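Side-chain contact in foldase protein PrsA (Bacillus subtilis, PDB 4WO7), which helps secreted proteins to fold after translocation across the cell membrane and has peptidyl-prolyl cis-trans isomerase activity: residues N27-A32 with V249-L254. Numbering follows the deposited sequence.
Sequences NMKKTA and VKDKDL
Lys29 reaches out from its helix and brings its ammonium group to two carboxylates, those of Asp251 and Asp253, in a three-residue salt-bridge network. NZ of Lys29 lies 3.0 Å from OD2 of Asp251, approaching that oxygen on its syn side and 21° out of the carboxylate plane; a weak bond to OD1 of Asp251 makes the grip two-pronged. The second bridge is turned differently: NZ of Lys29 sits 3.0 Å from OD2 of Asp253 but above that carboxylate's plane, 45° out of it. With CG anti to the backbone N, the lysine chain heads off the helix, and a bend at chi3 (107°) brings its end to the acids. The lysine and Asp251 side chains come from opposite directions, while that of Asp253 crosses the lysine at about a right angle.

Two acidic groups thus share the one ammonium, whose charge probably balances part of theirs. OD1 of Asp251 also takes weak bonds from the backbone N of Asp253 and of Leu254, tying this carboxylate into the turn that follows it. A methionine in place of Lys29 would probably leave both aspartates without this counter-charge.

The nonpolar share is modest: CD1 of Leu254 rests alongside the lysine stem, 4.0 Å from CG of Lys29, while its other branch, CD2, lies 4.0 Å from the backbone O of Lys29.

The contact fastens the loop after strand 248-249 to helix 21-49, joining parts of the chain far apart in sequence. Both segments also touch the second subunit: Val249 pairs in an antiparallel ladder with a strand of that subunit, and on the helix Met28 packs on its Gly33 and Ala32 on its Ala32.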
# COMPACT_ATOMS: atom_id res chain seq x y z
N ASN A 27 -8.25 8.86 20.06
CA ASN A 27 -7.92 7.73 19.19
C ASN A 27 -7.30 8.18 17.89
O ASN A 27 -6.49 7.47 17.31
CB ASN A 27 -9.16 6.89 18.92
CG ASN A 27 -9.56 6.05 20.11
OD1 ASN A 27 -9.09 4.93 20.27
ND2 ASN A 27 -10.41 6.60 20.97
N MSE A 28 -7.70 9.36 17.42
CA MSE A 28 -7.10 9.93 16.23
C MSE A 28 -5.63 10.22 16.46
O MSE A 28 -4.80 10.07 15.57
CB MSE A 28 -7.82 11.22 15.83
CG MSE A 28 -9.14 10.95 15.16
SE MSE A 28 -9.94 12.51 14.32
CE MSE A 28 -9.37 11.88 12.63
N LYS A 29 -5.31 10.61 17.69
CA LYS A 29 -3.97 11.07 18.02
C LYS A 29 -2.98 9.90 18.05
O LYS A 29 -1.82 10.05 17.68
CB LYS A 29 -3.97 11.79 19.36
CG LYS A 29 -2.75 12.65 19.56
CD LYS A 29 -2.92 13.60 20.72
CE LYS A 29 -2.08 13.16 21.89
NZ LYS A 29 -2.36 13.93 23.12
N LYS A 30 -3.45 8.75 18.52
CA LYS A 30 -2.60 7.57 18.64
C LYS A 30 -2.31 7.08 17.23
O LYS A 30 -1.24 6.52 16.94
CB LYS A 30 -3.29 6.46 19.44
CG LYS A 30 -3.56 6.77 20.90
CD LYS A 30 -4.60 5.82 21.45
CE LYS A 30 -4.99 6.15 22.87
NZ LYS A 30 -6.24 5.43 23.23
N THR A 31 -3.28 7.30 16.35
CA THR A 31 -3.25 6.83 14.98
C THR A 31 -2.59 7.78 14.00
O THR A 31 -1.67 7.39 13.29
CB THR A 31 -4.70 6.59 14.47
OG1 THR A 31 -5.32 5.57 15.26
CG2 THR A 31 -4.72 6.14 13.01
N ALA A 32 -3.05 9.03 13.98
CA ALA A 32 -2.68 9.96 12.93
C ALA A 32 -2.02 11.22 13.47
O ALA A 32 -1.64 12.11 12.71
CB ALA A 32 -3.90 10.32 12.11
N VAL A 249 7.69 20.41 20.87
CA VAL A 249 6.42 19.73 21.06
C VAL A 249 6.07 19.71 22.54
O VAL A 249 6.83 19.18 23.35
CB VAL A 249 6.45 18.29 20.53
CG1 VAL A 249 5.11 17.60 20.80
CG2 VAL A 249 6.73 18.29 19.04
N LYS A 250 4.94 20.30 22.90
CA LYS A 250 4.58 20.41 24.31
C LYS A 250 3.76 19.22 24.77
O LYS A 250 3.63 18.97 25.97
CB LYS A 250 3.78 21.69 24.56
CG LYS A 250 4.54 22.96 24.32
CD LYS A 250 5.49 23.29 25.45
CE LYS A 250 6.21 24.60 25.18
NZ LYS A 250 7.13 24.98 26.28
N ASP A 251 3.19 18.49 23.82
CA ASP A 251 2.38 17.32 24.13
C ASP A 251 3.30 16.11 24.30
O ASP A 251 4.00 15.73 23.37
CB ASP A 251 1.36 17.07 23.01
CG ASP A 251 0.35 15.99 23.36
OD1 ASP A 251 0.66 14.80 23.15
OD2 ASP A 251 -0.76 16.34 23.83
N LYS A 252 3.28 15.50 25.48
CA LYS A 252 4.18 14.39 25.77
C LYS A 252 3.96 13.19 24.85
O LYS A 252 4.92 12.53 24.46
CB LYS A 252 4.09 13.92 27.22
CG LYS A 252 4.65 14.90 28.25
CD LYS A 252 4.54 14.34 29.67
CE LYS A 252 5.49 13.15 29.84
NZ LYS A 252 5.53 12.57 31.21
N ASP A 253 2.70 12.91 24.52
CA ASP A 253 2.38 11.72 23.74
C ASP A 253 3.02 11.78 22.37
O ASP A 253 3.37 10.74 21.80
CB ASP A 253 0.87 11.57 23.57
CG ASP A 253 0.12 11.67 24.88
OD1 ASP A 253 0.08 10.68 25.63
OD2 ASP A 253 -0.44 12.76 25.15
N LEU A 254 3.18 12.99 21.84
CA LEU A 254 3.69 13.15 20.48
C LEU A 254 5.09 13.72 20.45
O LEU A 254 5.59 14.09 19.39
CB LEU A 254 2.78 14.07 19.67
CG LEU A 254 1.35 13.62 19.46
CD1 LEU A 254 0.55 14.80 18.94
CD2 LEU A 254 1.31 12.45 18.49